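Local structure of Lin1889 protein (Listeria innocua Clip11262, 3B57) at residues T157-K169 with K182-E196. The protein is of unknown function but binds magnesium and belongs to the HD-domain family, whose members include metal-dependent phosphohydrolases. Sequence-based numbering, arbitrary orientation.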
loop_
_atom_site.group_PDB
_atom_site.type_symbol
_atom_site.label_atom_id
_atom_site.label_comp_id
_atom_site.label_asym_id
_atom_site.label_seq_id
_atom_site.Cartn_x
_atom_site.Cartn_y
_atom_site.Cartn_z
ATOM N N THR A 157 -6.900 -2.565 -7.674
ATOM C CA THR A 157 -6.943 -1.923 -6.368
ATOM C C THR A 157 -7.177 -0.418 -6.566
ATOM O O THR A 157 -7.968 0.197 -5.845
ATOM C CB THR A 157 -5.616 -2.166 -5.598
ATOM O OG1 THR A 157 -5.438 -3.574 -5.397
ATOM C CG2 THR A 157 -5.623 -1.470 -4.240
ATOM N N LEU A 158 -6.506 0.174 -7.555
ATOM C CA LEU A 158 -6.688 1.597 -7.827
ATOM C C LEU A 158 -8.163 1.926 -7.965
ATOM O O LEU A 158 -8.628 2.909 -7.410
ATOM C CB LEU A 158 -5.978 2.034 -9.116
ATOM C CG LEU A 158 -6.290 3.486 -9.551
ATOM C CD1 LEU A 158 -5.506 4.462 -8.699
ATOM C CD2 LEU A 158 -5.947 3.701 -11.023
ATOM N N GLN A 159 -8.900 1.101 -8.700
ATOM C CA GLN A 159 -10.318 1.358 -8.911
ATOM C C GLN A 159 -11.123 1.302 -7.613
ATOM O O GLN A 159 -12.115 2.021 -7.456
ATOM C CB GLN A 159 -10.893 0.378 -9.936
ATOM C CG GLN A 159 -12.259 0.806 -10.478
ATOM C CD GLN A 159 -12.252 2.218 -11.075
ATOM O OE1 GLN A 159 -13.245 2.952 -10.991
ATOM N NE2 GLN A 159 -11.131 2.595 -11.689
ATOM N N HIS A 160 -10.692 0.452 -6.687
ATOM C CA HIS A 160 -11.361 0.340 -5.401
ATOM C C HIS A 160 -11.406 1.736 -4.745
ATOM O O HIS A 160 -12.353 2.073 -4.028
ATOM C CB HIS A 160 -10.615 -0.668 -4.523
ATOM C CG HIS A 160 -11.268 -0.913 -3.201
ATOM N ND1 HIS A 160 -12.581 -1.318 -3.083
ATOM C CD2 HIS A 160 -10.807 -0.762 -1.937
ATOM C CE1 HIS A 160 -12.900 -1.404 -1.804
ATOM N NE2 HIS A 160 -11.842 -1.071 -1.087
ATOM N N PHE A 161 -10.388 2.554 -5.003
ATOM C CA PHE A 161 -10.366 3.909 -4.455
ATOM C C PHE A 161 -11.479 4.771 -5.042
ATOM O O PHE A 161 -12.066 5.596 -4.347
ATOM C CB PHE A 161 -9.022 4.599 -4.711
ATOM C CG PHE A 161 -7.930 4.178 -3.763
ATOM C CD1 PHE A 161 -7.333 2.931 -3.876
ATOM C CD2 PHE A 161 -7.505 5.029 -2.750
ATOM C CE1 PHE A 161 -6.331 2.547 -2.992
ATOM C CE2 PHE A 161 -6.505 4.644 -1.869
ATOM C CZ PHE A 161 -5.920 3.406 -1.989
ATOM N N TYR A 162 -11.768 4.593 -6.324
ATOM C CA TYR A 162 -12.821 5.374 -6.949
ATOM C C TYR A 162 -14.220 4.823 -6.671
ATOM O O TYR A 162 -15.200 5.566 -6.698
ATOM C CB TYR A 162 -12.583 5.453 -8.452
ATOM C CG TYR A 162 -11.419 6.341 -8.820
ATOM C CD1 TYR A 162 -11.407 7.698 -8.472
ATOM C CD2 TYR A 162 -10.324 5.833 -9.514
ATOM C CE1 TYR A 162 -10.327 8.523 -8.812
ATOM C CE2 TYR A 162 -9.245 6.647 -9.853
ATOM C CZ TYR A 162 -9.254 7.980 -9.501
ATOM O OH TYR A 162 -8.192 8.775 -9.833
ATOM N N ASP A 163 -14.303 3.526 -6.393
ATOM C CA ASP A 163 -15.586 2.888 -6.137
ATOM C C ASP A 163 -16.043 2.956 -4.685
ATOM O O ASP A 163 -17.207 3.248 -4.426
ATOM C CB ASP A 163 -15.558 1.422 -6.587
ATOM C CG ASP A 163 -15.408 1.266 -8.101
ATOM O OD1 ASP A 163 -15.473 2.287 -8.838
ATOM O OD2 ASP A 163 -15.232 0.105 -8.546
ATOM N N LYS A 164 -15.142 2.681 -3.744
ATOM C CA LYS A 164 -15.495 2.721 -2.326
ATOM C C LYS A 164 -14.770 3.804 -1.550
ATOM O O LYS A 164 -15.295 4.887 -1.338
ATOM C CB LYS A 164 -15.194 1.385 -1.647
ATOM C CG LYS A 164 -16.173 0.264 -1.928
ATOM C CD LYS A 164 -16.468 -0.512 -0.636
ATOM C CE LYS A 164 -16.909 -1.955 -0.915
ATOM N NZ LYS A 164 -15.755 -2.862 -1.236
ATOM N N LEU A 165 -13.558 3.477 -1.124
ATOM C CA LEU A 165 -12.719 4.355 -0.335
ATOM C C LEU A 165 -13.007 5.846 -0.404
ATOM O O LEU A 165 -13.461 6.431 0.582
ATOM C CB LEU A 165 -11.257 4.087 -0.671
ATOM C CG LEU A 165 -10.847 2.614 -0.515
ATOM C CD1 LEU A 165 -9.332 2.531 -0.572
ATOM C CD2 LEU A 165 -11.351 2.034 0.805
ATOM N N LEU A 166 -12.742 6.468 -1.552
ATOM C CA LEU A 166 -12.965 7.908 -1.728
ATOM C C LEU A 166 -14.378 8.372 -1.384
ATOM O O LEU A 166 -14.581 9.528 -1.000
ATOM C CB LEU A 166 -12.612 8.315 -3.159
ATOM C CG LEU A 166 -11.269 9.039 -3.359
ATOM C CD1 LEU A 166 -10.150 8.308 -2.657
ATOM C CD2 LEU A 166 -10.970 9.148 -4.854
ATOM N N LEU A 167 -15.336 7.459 -1.516
ATOM C CA LEU A 167 -16.740 7.722 -1.212
ATOM C C LEU A 167 -17.077 7.640 0.279
ATOM O O LEU A 167 -18.044 8.258 0.733
ATOM C CB LEU A 167 -17.628 6.732 -1.956
ATOM C CG LEU A 167 -18.050 7.144 -3.350
ATOM C CD1 LEU A 167 -18.983 8.345 -3.254
ATOM C CD2 LEU A 167 -16.822 7.469 -4.161
ATOM N N ILE A 168 -16.297 6.860 1.027
ATOM C CA ILE A 168 -16.517 6.683 2.458
ATOM C C ILE A 168 -16.559 8.023 3.179
ATOM O O ILE A 168 -17.501 8.313 3.908
ATOM C CB ILE A 168 -15.410 5.798 3.095
ATOM C CG1 ILE A 168 -15.528 4.362 2.598
ATOM C CG2 ILE A 168 -15.544 5.790 4.614
ATOM C CD1 ILE A 168 -14.418 3.465 3.083
ATOM N N LYS A 169 -15.535 8.836 2.973
ATOM C CA LYS A 169 -15.462 10.148 3.600
ATOM C C LYS A 169 -16.804 10.884 3.653
ATOM O O LYS A 169 -17.064 11.636 4.587
ATOM C CB LYS A 169 -14.425 10.990 2.854
ATOM C CG LYS A 169 -14.652 12.485 2.867
ATOM C CD LYS A 169 -14.406 13.093 4.221
ATOM C CE LYS A 169 -14.163 14.587 4.071
ATOM N NZ LYS A 169 -15.214 15.231 3.226
ATOM N N LYS A 182 -11.003 14.628 7.047
ATOM C CA LYS A 182 -10.465 15.605 6.115
ATOM C C LYS A 182 -9.003 15.338 5.777
ATOM O O LYS A 182 -8.673 15.084 4.619
ATOM C CB LYS A 182 -10.624 17.028 6.662
ATOM C CG LYS A 182 -10.271 18.124 5.641
ATOM C CD LYS A 182 -10.597 19.531 6.145
ATOM C CE LYS A 182 -12.069 19.655 6.545
ATOM N NZ LYS A 182 -12.390 21.006 7.102
ATOM N N GLU A 183 -8.122 15.394 6.768
ATOM C CA GLU A 183 -6.709 15.135 6.492
ATOM C C GLU A 183 -6.515 13.815 5.750
ATOM O O GLU A 183 -5.643 13.700 4.883
ATOM C CB GLU A 183 -5.904 15.090 7.781
ATOM C CG GLU A 183 -5.785 16.413 8.461
ATOM C CD GLU A 183 -4.382 16.640 8.962
ATOM O OE1 GLU A 183 -3.866 15.748 9.674
ATOM O OE2 GLU A 183 -3.797 17.701 8.645
ATOM N N LYS A 184 -7.331 12.822 6.093
ATOM C CA LYS A 184 -7.245 11.520 5.457
ATOM C C LYS A 184 -7.655 11.597 3.992
ATOM O O LYS A 184 -6.889 11.203 3.113
ATOM C CB LYS A 184 -8.122 10.506 6.192
ATOM C CG LYS A 184 -7.624 10.148 7.587
ATOM C CD LYS A 184 -8.316 8.897 8.117
ATOM C CE LYS A 184 -7.626 8.360 9.358
ATOM N NZ LYS A 184 -7.802 6.877 9.496
ATOM N N GLN A 185 -8.854 12.109 3.730
ATOM C CA GLN A 185 -9.353 12.231 2.361
ATOM C C GLN A 185 -8.402 13.060 1.513
ATOM O O GLN A 185 -8.495 13.053 0.290
ATOM C CB GLN A 185 -10.726 12.898 2.348
ATOM C CG GLN A 185 -11.314 13.078 0.953
ATOM C CD GLN A 185 -12.022 11.833 0.455
ATOM O OE1 GLN A 185 -12.704 11.859 -0.573
ATOM N NE2 GLN A 185 -11.870 10.728 1.186
ATOM N N LYS A 186 -7.499 13.791 2.156
ATOM C CA LYS A 186 -6.568 14.604 1.396
ATOM C C LYS A 186 -5.393 13.779 0.918
ATOM O O LYS A 186 -5.215 13.590 -0.283
ATOM C CB LYS A 186 -6.057 15.781 2.222
ATOM C CG LYS A 186 -4.909 16.541 1.570
ATOM C CD LYS A 186 -4.391 17.643 2.494
ATOM C CE LYS A 186 -3.189 18.366 1.885
ATOM N NZ LYS A 186 -3.425 18.699 0.439
ATOM N N ILE A 187 -4.596 13.283 1.857
ATOM C CA ILE A 187 -3.428 12.482 1.516
ATOM C C ILE A 187 -3.817 11.362 0.553
ATOM O O ILE A 187 -3.053 10.978 -0.327
ATOM C CB ILE A 187 -2.798 11.890 2.785
ATOM C CG1 ILE A 187 -1.279 11.750 2.586
ATOM C CG2 ILE A 187 -3.500 10.590 3.164
ATOM C CD1 ILE A 187 -0.847 10.784 1.516
HETATM N N MSE A 188 -5.027 10.855 0.715
HETATM C CA MSE A 188 -5.509 9.793 -0.136
HETATM C C MSE A 188 -5.667 10.352 -1.543
HETATM O O MSE A 188 -5.280 9.720 -2.525
HETATM C CB MSE A 188 -6.841 9.292 0.402
HETATM C CG MSE A 188 -7.313 8.021 -0.232
HETATM SE SE MSE A 188 -8.697 7.181 0.797
HETATM C CE MSE A 188 -7.647 5.713 1.450
ATOM N N GLN A 189 -6.224 11.555 -1.633
ATOM C CA GLN A 189 -6.424 12.205 -2.918
ATOM C C GLN A 189 -5.052 12.492 -3.545
ATOM O O GLN A 189 -4.827 12.210 -4.722
ATOM C CB GLN A 189 -7.226 13.490 -2.717
ATOM C CG GLN A 189 -8.267 13.732 -3.796
ATOM C CD GLN A 189 -9.646 14.047 -3.222
ATOM O OE1 GLN A 189 -9.770 14.842 -2.278
ATOM N NE2 GLN A 189 -10.693 13.436 -3.800
ATOM N N ASP A 190 -4.136 13.035 -2.749
ATOM C CA ASP A 190 -2.796 13.317 -3.233
ATOM C C ASP A 190 -2.118 12.035 -3.672
ATOM O O ASP A 190 -1.508 11.980 -4.739
ATOM C CB ASP A 190 -1.965 13.992 -2.151
ATOM C CG ASP A 190 -2.343 15.437 -1.960
ATOM O OD1 ASP A 190 -3.267 15.902 -2.673
ATOM O OD2 ASP A 190 -1.723 16.104 -1.099
ATOM N N PHE A 191 -2.225 11.002 -2.849
ATOM C CA PHE A 191 -1.619 9.728 -3.189
ATOM C C PHE A 191 -2.133 9.259 -4.551
ATOM O O PHE A 191 -1.339 8.942 -5.437
ATOM C CB PHE A 191 -1.919 8.687 -2.113
ATOM C CG PHE A 191 -1.530 7.302 -2.506
ATOM C CD1 PHE A 191 -2.502 6.376 -2.886
ATOM C CD2 PHE A 191 -0.194 6.938 -2.582
ATOM C CE1 PHE A 191 -2.149 5.106 -3.345
ATOM C CE2 PHE A 191 0.170 5.674 -3.041
ATOM C CZ PHE A 191 -0.816 4.755 -3.426
ATOM N N ILE A 192 -3.454 9.225 -4.726
ATOM C CA ILE A 192 -4.027 8.803 -6.003
ATOM C C ILE A 192 -3.513 9.632 -7.184
ATOM O O ILE A 192 -3.031 9.078 -8.180
ATOM C CB ILE A 192 -5.573 8.843 -5.983
ATOM C CG1 ILE A 192 -6.085 7.726 -5.090
ATOM C CG2 ILE A 192 -6.124 8.638 -7.391
ATOM C CD1 ILE A 192 -5.490 6.362 -5.448
ATOM N N GLN A 193 -3.615 10.952 -7.082
ATOM C CA GLN A 193 -3.131 11.796 -8.154
ATOM C C GLN A 193 -1.724 11.347 -8.510
ATOM O O GLN A 193 -1.463 10.952 -9.640
ATOM C CB GLN A 193 -3.145 13.254 -7.715
ATOM C CG GLN A 193 -4.545 13.735 -7.403
ATOM C CD GLN A 193 -4.579 15.142 -6.837
ATOM O OE1 GLN A 193 -4.011 16.067 -7.427
ATOM N NE2 GLN A 193 -5.251 15.317 -5.689
ATOM N N ALA A 194 -0.835 11.364 -7.526
ATOM C CA ALA A 194 0.547 10.957 -7.735
ATOM C C ALA A 194 0.671 9.556 -8.332
ATOM O O ALA A 194 1.569 9.306 -9.129
ATOM C CB ALA A 194 1.315 11.032 -6.419
ATOM N N LEU A 195 -0.217 8.637 -7.962
ATOM C CA LEU A 195 -0.125 7.285 -8.504
ATOM C C LEU A 195 -0.349 7.327 -10.009
ATOM O O LEU A 195 0.568 7.061 -10.782
ATOM C CB LEU A 195 -1.157 6.339 -7.859
ATOM C CG LEU A 195 -0.774 4.844 -7.743
ATOM C CD1 LEU A 195 -2.012 3.959 -7.631
ATOM C CD2 LEU A 195 0.034 4.437 -8.945
ATOM N N GLU A 196 -1.564 7.686 -10.418
ATOM C CA GLU A 196 -1.926 7.738 -11.837
ATOM C C GLU A 196 -0.947 8.524 -12.688
ATOM O O GLU A 196 -0.870 8.336 -13.903
ATOM C CB GLU A 196 -3.321 8.329 -12.007
ATOM C CG GLU A 196 -4.397 7.459 -11.424
ATOM C CD GLU A 196 -5.774 8.071 -11.545
ATOM O OE1 GLU A 196 -5.910 9.293 -11.296
ATOM O OE2 GLU A 196 -6.728 7.328 -11.875
#
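I192 lays its CD1 methyl over one face of the F161 ring, a CH-pi contact with the methyl carbon CD1 3.9 Å from the ring centroid, and L165 CD1 covers the opposite face from within F161's own helix. The phenyl group is thus sandwiched between the two helices of an antiparallel pair in this all-helical HD-domain protein: helices 157-169 and 182-196 run at 147° with their axes 10.0 Å apart. Selenomethionine M188 flanks the same ring in a Met-aromatic contact, its SE lying obliquely at 5.3 Å from the centroid. Bent at chi3 (-108°), the M188 chain carries CE to 3.7 Å from F161 CE2, while its CG packs against L166 CD1 at the same distance.

Beyond F161, L158 continues the apolar seam, its CD1 branch reaching I192 CD1 and L195 CD1 and its CD2 turning to the stem of E196. At the other end, K169 CG and CD rest against Q185 CB. Helix 129-140 and the second subunit extend the core on the F191 side, where F191 packs on I133 of its own chain and A130 of the other subunit. The magnesium site of H29, H58, D59 and D123 lies elsewhere, with the ion about 12 Å from the L165 side chain.

Y162 borders the seam and meets E196 from the opposite direction. The carboxylate comes to the edge of the phenol with the two planes 36° apart, and Y162 OH lies 2.8 Å from E196 OE1 and 2.9 Å from E196 OE2.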